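Local coordinates for protein L-iditol 2-dehydrogenase (Clostridium scindens, PDB 4OH1) that probably oxidises L-iditol and related polyols with NAD+, as a zinc-containing member of the medium-chain alcohol dehydrogenase family, at residues A[99-105]-A[300-305]; A[153-159]-A[308-313]; A[213-217]-A[319-323]. All blocks are in the same frame, centred on the assembly; numbering follows the deposited sequence.

Interaction 1 of 3, residues A[99-105]-A[300-305]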
loop_
_atom_site.group_PDB
_atom_site.type_symbol
_atom_site.label_atom_id
_atom_site.label_comp_id
_atom_site.label_asym_id
_atom_site.label_seq_id
_atom_site.Cartn_x
_atom_site.Cartn_y
_atom_site.Cartn_z
ATOM N N VAL A 99 -24.589 -12.440 -13.403
ATOM C CA VAL A 99 -24.871 -12.357 -12.004
ATOM C C VAL A 99 -25.179 -10.927 -11.724
ATOM O O VAL A 99 -24.888 -10.012 -12.540
ATOM C CB VAL A 99 -23.750 -12.834 -11.115
ATOM C CG1 VAL A 99 -23.481 -14.307 -11.343
ATOM C CG2 VAL A 99 -22.468 -12.017 -11.333
ATOM N N ALA A 100 -25.819 -10.732 -10.595
ATOM C CA ALA A 100 -26.270 -9.401 -10.183
ATOM C C ALA A 100 -25.698 -9.022 -8.822
ATOM O O ALA A 100 -25.538 -9.879 -7.948
ATOM C CB ALA A 100 -27.785 -9.393 -10.100
ATOM N N ASN A 101 -25.395 -7.741 -8.676
ATOM C CA ASN A 101 -25.035 -7.140 -7.423
ATOM C C ASN A 101 -26.281 -6.466 -6.834
ATOM O O ASN A 101 -26.792 -5.554 -7.424
ATOM C CB ASN A 101 -23.926 -6.123 -7.677
ATOM C CG ASN A 101 -23.477 -5.408 -6.429
ATOM O OD1 ASN A 101 -23.889 -5.720 -5.316
ATOM N ND2 ASN A 101 -22.597 -4.442 -6.606
ATOM N N TYR A 102 -26.744 -6.911 -5.667
ATOM C CA TYR A 102 -27.944 -6.410 -5.048
ATOM C C TYR A 102 -27.823 -4.924 -4.778
ATOM O O TYR A 102 -28.837 -4.228 -4.688
ATOM C CB TYR A 102 -28.239 -7.164 -3.713
ATOM C CG TYR A 102 -27.168 -6.928 -2.638
ATOM C CD1 TYR A 102 -26.026 -7.721 -2.572
ATOM C CD2 TYR A 102 -27.264 -5.887 -1.760
ATOM C CE1 TYR A 102 -25.028 -7.490 -1.623
ATOM C CE2 TYR A 102 -26.270 -5.635 -0.813
ATOM C CZ TYR A 102 -25.161 -6.445 -0.748
ATOM O OH TYR A 102 -24.153 -6.183 0.163
ATOM N N ALA A 103 -26.604 -4.427 -4.594
ATOM C CA ALA A 103 -26.420 -3.054 -4.087
ATOM C C ALA A 103 -26.439 -2.059 -5.248
ATOM O O ALA A 103 -25.756 -2.263 -6.225
ATOM C CB ALA A 103 -25.089 -2.950 -3.323
ATOM N N LYS A 104 -27.233 -0.997 -5.123
ATOM C CA LYS A 104 -27.313 0.073 -6.105
ATOM C C LYS A 104 -26.668 1.349 -5.561
ATOM O O LYS A 104 -27.197 1.997 -4.653
ATOM C CB LYS A 104 -28.770 0.355 -6.453
ATOM C CG LYS A 104 -28.983 1.480 -7.503
ATOM C CD LYS A 104 -28.239 1.189 -8.761
ATOM C CE LYS A 104 -28.624 2.080 -9.889
ATOM N NZ LYS A 104 -28.266 3.464 -9.575
ATOM N N TYR A 105 -25.546 1.732 -6.166
ATOM C CA TYR A 105 -24.850 2.944 -5.763
ATOM C C TYR A 105 -25.461 4.174 -6.471
ATOM O O TYR A 105 -25.857 4.078 -7.622
ATOM C CB TYR A 105 -23.370 2.800 -6.137
ATOM C CG TYR A 105 -22.815 1.460 -5.723
ATOM C CD1 TYR A 105 -22.952 1.014 -4.404
ATOM C CD2 TYR A 105 -22.182 0.628 -6.637
ATOM C CE1 TYR A 105 -22.473 -0.232 -4.001
ATOM C CE2 TYR A 105 -21.678 -0.636 -6.242
ATOM C CZ TYR A 105 -21.826 -1.046 -4.913
ATOM O OH TYR A 105 -21.350 -2.259 -4.463
ATOM N N GLN A 300 -19.580 -4.935 3.130
ATOM C CA GLN A 300 -20.041 -5.196 1.747
ATOM C C GLN A 300 -18.937 -5.545 0.774
ATOM O O GLN A 300 -19.117 -6.478 -0.001
ATOM C CB GLN A 300 -20.890 -4.055 1.157
ATOM C CG GLN A 300 -22.281 -3.939 1.729
ATOM C CD GLN A 300 -23.137 -2.901 0.997
ATOM O OE1 GLN A 300 -22.859 -2.524 -0.155
ATOM N NE2 GLN A 300 -24.171 -2.428 1.675
ATOM N N GLY A 301 -17.818 -4.825 0.814
ATOM C CA GLY A 301 -16.834 -4.904 -0.273
ATOM C C GLY A 301 -17.213 -3.871 -1.369
ATOM O O GLY A 301 -18.384 -3.417 -1.453
ATOM N N ALA A 302 -16.238 -3.484 -2.184
ATOM C CA ALA A 302 -16.413 -2.512 -3.254
ATOM C C ALA A 302 -15.602 -2.920 -4.447
ATOM O O ALA A 302 -14.425 -3.256 -4.273
ATOM C CB ALA A 302 -15.891 -1.153 -2.822
ATOM N N TRP A 303 -16.181 -2.818 -5.648
ATOM C CA TRP A 303 -15.468 -3.141 -6.868
ATOM C C TRP A 303 -14.946 -4.567 -6.948
ATOM O O TRP A 303 -13.946 -4.787 -7.568
ATOM C CB TRP A 303 -14.275 -2.205 -7.040
ATOM C CG TRP A 303 -14.641 -0.748 -6.825
ATOM C CD1 TRP A 303 -14.051 0.098 -5.946
ATOM C CD2 TRP A 303 -15.656 0.028 -7.512
ATOM N NE1 TRP A 303 -14.637 1.344 -6.027
ATOM C CE2 TRP A 303 -15.606 1.331 -6.993
ATOM C CE3 TRP A 303 -16.591 -0.251 -8.513
ATOM C CZ2 TRP A 303 -16.467 2.343 -7.419
ATOM C CZ3 TRP A 303 -17.468 0.761 -8.920
ATOM C CH2 TRP A 303 -17.386 2.029 -8.379
ATOM N N GLN A 304 -15.619 -5.522 -6.332
ATOM C CA GLN A 304 -15.110 -6.869 -6.292
ATOM C C GLN A 304 -15.728 -7.824 -7.289
ATOM O O GLN A 304 -15.267 -8.982 -7.418
ATOM C CB GLN A 304 -15.299 -7.459 -4.891
ATOM C CG GLN A 304 -14.603 -6.717 -3.772
ATOM C CD GLN A 304 -13.097 -6.962 -3.733
ATOM O OE1 GLN A 304 -12.484 -7.316 -4.707
ATOM N NE2 GLN A 304 -12.524 -6.732 -2.632
ATOM N N PHE A 305 -16.780 -7.402 -7.956
ATOM C CA PHE A 305 -17.556 -8.353 -8.771
ATOM C C PHE A 305 -16.784 -8.943 -9.957
ATOM O O PHE A 305 -16.748 -10.160 -10.136
ATOM C CB PHE A 305 -18.921 -7.740 -9.135
ATOM C CG PHE A 305 -20.042 -8.116 -8.129
ATOM C CD1 PHE A 305 -20.156 -7.479 -6.883
ATOM C CD2 PHE A 305 -20.943 -9.109 -8.421
ATOM C CE1 PHE A 305 -21.156 -7.851 -5.972
ATOM C CE2 PHE A 305 -21.936 -9.478 -7.504
ATOM C CZ PHE A 305 -22.029 -8.847 -6.293
HETATM O O HOH W 1 -21.920 -7.727 -0.318
HETATM O O HOH W 2 -18.703 -2.994 -6.098
HETATM O O HOH W 3 -21.136 -3.202 -2.020
#
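N101 and F305 form the stacked half of this contact. The asparagine lays CB and its amide on one face of the phenyl ring, the two planes 19° apart, and CB stands 3.8 Å from the F305 ring centroid in a CH-pi contact. With CG anti to the backbone N (chi1 179°), the N101 amide is carried across the ring, its CG 3.4 Å from F305 CE1. V99 CG2 touches the edge of the same ring, while F142 of strand 141-143 also meets F305. A small, flat amide suits this place because it can stack and still bond: N101 OD1 takes the backbone N of A103, 3.1 Å away, in an Asx turn. In the medium-chain dehydrogenase fold this joins the GroES-like domain to the loop after strand 294-297 of the Rossmann sheet and the start of helix 305-311, beside both zinc sites. The polar half relies on water. One water accepts from Y102 OH and donates to Q300 O. Another takes the proton of Y105 OH at 2.6 Å and donates to Q300 OE1 and G301 O. Y102 OH also rests against Q300 CG at 3.3 Å. G301 has a backbone conformation that calls for glycine.

Interaction 2 of 3, residues A[153-159]-A[308-313]. With ZN (zinc ion), chain B.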
loop_
_atom_site.group_PDB
_atom_site.type_symbol
_atom_site.label_atom_id
_atom_site.label_comp_id
_atom_site.label_asym_id
_atom_site.label_seq_id
_atom_site.Cartn_x
_atom_site.Cartn_y
_atom_site.Cartn_z
ATOM N N TYR A 153 -21.653 -19.926 -10.140
ATOM C CA TYR A 153 -21.633 -18.439 -10.211
ATOM C C TYR A 153 -22.689 -17.787 -9.362
ATOM O O TYR A 153 -22.637 -16.602 -9.122
ATOM C CB TYR A 153 -21.694 -17.940 -11.663
ATOM C CG TYR A 153 -20.384 -18.166 -12.419
ATOM C CD1 TYR A 153 -20.077 -19.390 -12.940
ATOM C CD2 TYR A 153 -19.466 -17.141 -12.591
ATOM C CE1 TYR A 153 -18.875 -19.604 -13.589
ATOM C CE2 TYR A 153 -18.305 -17.336 -13.286
ATOM C CZ TYR A 153 -18.008 -18.573 -13.770
ATOM O OH TYR A 153 -16.825 -18.779 -14.420
ATOM N N ALA A 154 -23.672 -18.551 -8.913
ATOM C CA ALA A 154 -24.572 -18.056 -7.900
ATOM C C ALA A 154 -23.806 -17.626 -6.628
ATOM O O ALA A 154 -24.317 -16.878 -5.808
ATOM C CB ALA A 154 -25.558 -19.126 -7.527
ATOM N N LEU A 155 -22.608 -18.157 -6.432
ATOM C CA LEU A 155 -21.815 -17.792 -5.246
ATOM C C LEU A 155 -20.910 -16.628 -5.491
ATOM O O LEU A 155 -20.090 -16.356 -4.634
ATOM C CB LEU A 155 -21.005 -18.976 -4.698
ATOM C CG LEU A 155 -21.894 -19.761 -3.730
ATOM C CD1 LEU A 155 -23.243 -20.200 -4.326
ATOM C CD2 LEU A 155 -21.106 -20.974 -3.361
ATOM N N VAL A 156 -21.050 -15.913 -6.607
ATOM C CA VAL A 156 -20.222 -14.737 -6.834
ATOM C C VAL A 156 -20.274 -13.709 -5.741
ATOM O O VAL A 156 -19.200 -13.116 -5.373
ATOM C CB VAL A 156 -20.470 -14.073 -8.199
ATOM C CG1 VAL A 156 -19.863 -12.698 -8.275
ATOM C CG2 VAL A 156 -19.865 -14.917 -9.316
ATOM N N GLU A 157 -21.448 -13.450 -5.186
ATOM C CA GLU A 157 -21.558 -12.347 -4.221
ATOM C C GLU A 157 -20.892 -12.738 -2.902
ATOM O O GLU A 157 -20.150 -11.953 -2.333
ATOM C CB GLU A 157 -22.998 -11.873 -3.991
ATOM C CG GLU A 157 -23.135 -10.654 -2.997
ATOM C CD GLU A 157 -23.121 -11.067 -1.541
ATOM O OE1 GLU A 157 -23.423 -12.252 -1.278
ATOM O OE2 GLU A 157 -22.746 -10.262 -0.650
ATOM N N PRO A 158 -21.165 -13.923 -2.389
ATOM C CA PRO A 158 -20.449 -14.213 -1.155
ATOM C C PRO A 158 -18.920 -14.309 -1.339
ATOM O O PRO A 158 -18.190 -13.921 -0.431
ATOM C CB PRO A 158 -21.045 -15.519 -0.676
ATOM C CG PRO A 158 -21.774 -16.060 -1.780
ATOM C CD PRO A 158 -22.198 -14.904 -2.640
ATOM N N LEU A 159 -18.453 -14.759 -2.502
ATOM C CA LEU A 159 -17.008 -14.708 -2.815
ATOM C C LEU A 159 -16.475 -13.295 -2.754
ATOM O O LEU A 159 -15.360 -13.100 -2.268
ATOM C CB LEU A 159 -16.678 -15.368 -4.126
ATOM C CG LEU A 159 -15.213 -15.678 -4.411
ATOM C CD1 LEU A 159 -14.649 -16.747 -3.385
ATOM C CD2 LEU A 159 -15.106 -16.217 -5.781
ATOM N N SER A 308 -14.172 -11.387 -8.566
ATOM C CA SER A 308 -14.821 -12.585 -8.098
ATOM C C SER A 308 -15.239 -13.492 -9.220
ATOM O O SER A 308 -15.080 -14.739 -9.178
ATOM C CB SER A 308 -16.023 -12.165 -7.254
ATOM O OG SER A 308 -16.723 -13.295 -6.802
ATOM N N ILE A 309 -15.791 -12.890 -10.259
ATOM C CA ILE A 309 -16.153 -13.659 -11.439
ATOM C C ILE A 309 -14.934 -14.318 -12.038
ATOM O O ILE A 309 -14.991 -15.502 -12.398
ATOM C CB ILE A 309 -16.856 -12.754 -12.433
ATOM C CG1 ILE A 309 -18.245 -12.399 -11.890
ATOM C CG2 ILE A 309 -16.946 -13.406 -13.754
ATOM C CD1 ILE A 309 -18.952 -11.294 -12.625
ATOM N N ARG A 310 -13.793 -13.611 -12.072
ATOM C CA ARG A 310 -12.540 -14.242 -12.593
ATOM C C ARG A 310 -11.993 -15.378 -11.730
ATOM O O ARG A 310 -11.357 -16.284 -12.247
ATOM C CB ARG A 310 -11.471 -13.223 -12.824
ATOM C CG ARG A 310 -11.790 -12.309 -13.972
ATOM C CD ARG A 310 -10.580 -11.491 -14.351
ATOM N NE ARG A 310 -10.187 -10.552 -13.317
ATOM C CZ ARG A 310 -10.739 -9.360 -13.155
ATOM N NH1 ARG A 310 -11.701 -8.980 -13.977
ATOM N NH2 ARG A 310 -10.341 -8.533 -12.200
HETATM N N MSE A 311 -12.283 -15.343 -10.429
HETATM C CA MSE A 311 -11.824 -16.367 -9.473
HETATM C C MSE A 311 -12.630 -17.662 -9.468
HETATM O O MSE A 311 -12.163 -18.751 -9.070
HETATM C CB MSE A 311 -11.884 -15.813 -8.080
HETATM C CG MSE A 311 -10.867 -14.727 -7.822
HETATM SE SE MSE A 311 -8.997 -15.364 -8.031
HETATM C CE MSE A 311 -8.817 -16.847 -6.756
ATOM N N ILE A 312 -13.865 -17.560 -9.881
ATOM C CA ILE A 312 -14.741 -18.731 -9.831
ATOM C C ILE A 312 -14.066 -19.948 -10.408
ATOM O O ILE A 312 -14.055 -20.961 -9.728
ATOM C CB ILE A 312 -16.114 -18.504 -10.482
ATOM C CG1 ILE A 312 -16.912 -17.409 -9.768
ATOM C CG2 ILE A 312 -16.905 -19.781 -10.540
ATOM C CD1 ILE A 312 -17.419 -17.782 -8.425
ATOM N N PRO A 313 -13.487 -19.885 -11.617
ATOM C CA PRO A 313 -12.837 -21.140 -12.086
ATOM C C PRO A 313 -11.644 -21.628 -11.226
ATOM O O PRO A 313 -11.180 -22.752 -11.420
ATOM C CB PRO A 313 -12.346 -20.817 -13.508
ATOM C CG PRO A 313 -13.027 -19.516 -13.867
ATOM C CD PRO A 313 -13.388 -18.813 -12.595
HETATM ZN ZN ZN B . -24.269 -12.972 0.501
HETATM O O HOH W 4 -15.327 -16.603 -14.810
HETATM O O HOH W 5 -23.709 -10.888 1.524
HETATM O O HOH W 6 -22.332 -13.376 1.845
#
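The turn from Y153 and the start of helix 156-168, which carries a ligand of the first zinc site, pack here on helix 305-311 and the 3-10 turn after it. I312 sets CG2 over one face of the Y153 ring, 3.7 Å from its centroid and 16° off the normal, a CH-pi contact that suits a branched aliphatic chain against an aromatic face. The phenol reaches past it to P313, and a water joins Y153 OH to I309 O. The other branch of I312 runs to CD1, which fits between V156 CG2 and L159 CD2, 3.8 Å from the latter. In the medium-chain dehydrogenase fold the two helices meet near the junction of the catalytic and coenzyme-binding domains. S308 makes the one direct hydrogen bond across the seam: its OG, anti to the backbone N (chi1 178°), donates to V156 O at 2.9 Å, in the carbonyl plane and on a lone pair, and a serine is small enough to tuck in beside L159 CB. E157 points away from this seam, and its OE1 binds the zinc ion at 2.1 Å alongside H74 and E75. Its OE2 accepts from a zinc-bound water at 2.5 Å. R310, also turned away, forms a salt bridge with E114 of the second subunit.

Interaction 3 of 3, residues A[213-217]-A[319-323]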
loop_
_atom_site.group_PDB
_atom_site.type_symbol
_atom_site.label_atom_id
_atom_site.label_comp_id
_atom_site.label_asym_id
_atom_site.label_seq_id
_atom_site.Cartn_x
_atom_site.Cartn_y
_atom_site.Cartn_z
ATOM N N LEU A 213 -14.655 -30.721 7.123
ATOM C CA LEU A 213 -14.869 -30.048 5.862
ATOM C C LEU A 213 -13.768 -28.993 5.622
ATOM O O LEU A 213 -13.303 -28.845 4.537
ATOM C CB LEU A 213 -16.272 -29.421 5.849
ATOM C CG LEU A 213 -16.720 -28.760 4.548
ATOM C CD1 LEU A 213 -16.761 -29.776 3.426
ATOM C CD2 LEU A 213 -18.094 -28.116 4.743
ATOM N N ALA A 214 -13.378 -28.273 6.645
ATOM C CA ALA A 214 -12.252 -27.377 6.558
ATOM C C ALA A 214 -10.995 -28.062 6.042
ATOM O O ALA A 214 -10.283 -27.512 5.164
ATOM C CB ALA A 214 -11.981 -26.783 7.869
ATOM N N LEU A 215 -10.700 -29.241 6.560
ATOM C CA LEU A 215 -9.504 -29.966 6.078
ATOM C C LEU A 215 -9.702 -30.344 4.619
ATOM O O LEU A 215 -8.793 -30.177 3.818
ATOM C CB LEU A 215 -9.194 -31.193 6.917
ATOM C CG LEU A 215 -8.839 -30.831 8.360
ATOM C CD1 LEU A 215 -8.773 -32.088 9.185
ATOM C CD2 LEU A 215 -7.480 -30.057 8.483
ATOM N N GLU A 216 -10.903 -30.783 4.244
ATOM C CA GLU A 216 -11.148 -31.072 2.830
ATOM C C GLU A 216 -11.020 -29.861 1.911
ATOM O O GLU A 216 -10.777 -30.004 0.737
ATOM C CB GLU A 216 -12.524 -31.669 2.618
ATOM C CG GLU A 216 -12.540 -33.153 2.669
ATOM C CD GLU A 216 -13.807 -33.685 3.329
ATOM O OE1 GLU A 216 -14.892 -33.075 3.160
ATOM O OE2 GLU A 216 -13.704 -34.715 4.034
ATOM N N ASN A 217 -11.265 -28.676 2.416
ATOM C CA ASN A 217 -11.119 -27.478 1.585
ATOM C C ASN A 217 -9.689 -26.940 1.517
ATOM O O ASN A 217 -9.459 -25.969 0.834
ATOM C CB ASN A 217 -12.079 -26.366 2.062
ATOM C CG ASN A 217 -13.450 -26.513 1.460
ATOM O OD1 ASN A 217 -13.742 -25.949 0.429
ATOM N ND2 ASN A 217 -14.263 -27.350 2.063
ATOM N N LYS A 319 -17.013 -28.533 -2.695
ATOM C CA LYS A 319 -16.713 -28.704 -1.295
ATOM C C LYS A 319 -17.398 -27.681 -0.411
ATOM O O LYS A 319 -17.107 -27.576 0.771
ATOM C CB LYS A 319 -15.207 -28.480 -1.173
ATOM C CG LYS A 319 -14.446 -29.554 -1.932
ATOM C CD LYS A 319 -12.969 -29.420 -1.755
ATOM C CE LYS A 319 -12.230 -30.495 -2.475
ATOM N NZ LYS A 319 -10.895 -29.909 -2.762
ATOM N N ILE A 320 -18.308 -26.914 -0.994
ATOM C CA ILE A 320 -18.916 -25.802 -0.325
ATOM C C ILE A 320 -20.413 -25.844 -0.513
ATOM O O ILE A 320 -21.165 -25.790 0.472
ATOM C CB ILE A 320 -18.337 -24.502 -0.879
ATOM C CG1 ILE A 320 -16.820 -24.443 -0.573
ATOM C CG2 ILE A 320 -19.066 -23.298 -0.295
ATOM C CD1 ILE A 320 -16.106 -23.158 -1.038
ATOM N N ILE A 321 -20.854 -25.950 -1.770
ATOM C CA ILE A 321 -22.263 -26.113 -2.042
ATOM C C ILE A 321 -22.601 -27.517 -1.704
ATOM O O ILE A 321 -22.208 -28.404 -2.399
ATOM C CB ILE A 321 -22.636 -25.876 -3.476
ATOM C CG1 ILE A 321 -22.316 -24.442 -3.857
ATOM C CG2 ILE A 321 -24.143 -26.099 -3.613
ATOM C CD1 ILE A 321 -22.252 -24.166 -5.374
ATOM N N GLN A 322 -23.323 -27.722 -0.624
ATOM C CA GLN A 322 -23.566 -29.082 -0.169
ATOM C C GLN A 322 -24.980 -29.516 -0.400
ATOM O O GLN A 322 -25.257 -30.662 -0.209
ATOM C CB GLN A 322 -23.280 -29.208 1.315
ATOM C CG GLN A 322 -21.896 -28.741 1.647
ATOM C CD GLN A 322 -21.423 -29.225 2.961
ATOM O OE1 GLN A 322 -21.703 -28.633 4.018
ATOM N NE2 GLN A 322 -20.612 -30.267 2.919
ATOM N N LYS A 323 -25.878 -28.625 -0.796
ATOM C CA LYS A 323 -27.258 -29.028 -1.084
ATOM C C LYS A 323 -27.791 -28.187 -2.209
ATOM O O LYS A 323 -27.577 -26.989 -2.205
ATOM C CB LYS A 323 -28.170 -28.709 0.106
ATOM C CG LYS A 323 -28.141 -29.690 1.188
ATOM C CD LYS A 323 -29.029 -30.851 0.843
ATOM C CE LYS A 323 -28.925 -31.900 1.912
ATOM N NZ LYS A 323 -29.881 -32.935 1.510
#
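The amide of N217 lies against K319, with the CB of the lysine 3.3 Å from N217 OD1 and 3.6 Å from N217 ND2. At its edge the amide uses both N-H bonds of ND2, and each acceptor lies within 2° of the amide plane. One goes to K319 O across the contact at 3.1 Å, nearly straight at 170°; the other turns back to L213 O, in the last turn of helix 208-216, at 3.0 Å. Both carbonyls receive the donor from above their planes. On the oxygen side, OD1 accepts from Q191 of helix 184-194 and rests beside I320 CG1. The second flat group, the amide of Q322, meets the branched end of L213: CD2 lies 3.7 Å from Q322 OE1, while CD1 touches K319 O at 3.5 Å. The polar end of Q322 is held by the backbone N of A343.

Asparagine suits the end of helix 208-216, since L213 O accepts from both the N and the ND2 of N217. The segments thus join a helix flanking the Rossmann sheet, in the coenzyme-binding domain, to the approach to strand 321-326 of the catalytic-domain sheet. K319, extended beyond CG, runs antiparallel alongside the N217 side chain and lays its aliphatic chain along the helix end, CD 3.4 Å from E216 O. Its positive charge there would probably be favoured by the partial negative charge of the helix's C-terminal end. With OD1 and both N-H groups engaged, the buried amide is fixed in rotation, and its polar atoms are met by K319 O, L213 O and Q191.

Overall arrangement
Interactions 1 and 2 are neighbours, their centres 12 Å apart: V156 and I309 of interaction 2 touch F305 and V99 of interaction 1, and Y102 packs on E157. Both use helix 305-311, interaction 1 at its start and interaction 2 further along. Interaction 2 is the buried core, apolar, a tyrosine ring among aliphatic chains, with a single direct serine bond. Interaction 1 is partly buried, stacking at one end and water-bridged at the other. Interaction 3 is smaller and lies farther from the chain's centre; direct amide bonding dominates it, and it meets interaction 2 where L155 touches I321. Interactions 1 and 3 do not touch, yet both reach the same catalytic-domain sheet, on opposite sides of the chain's centre.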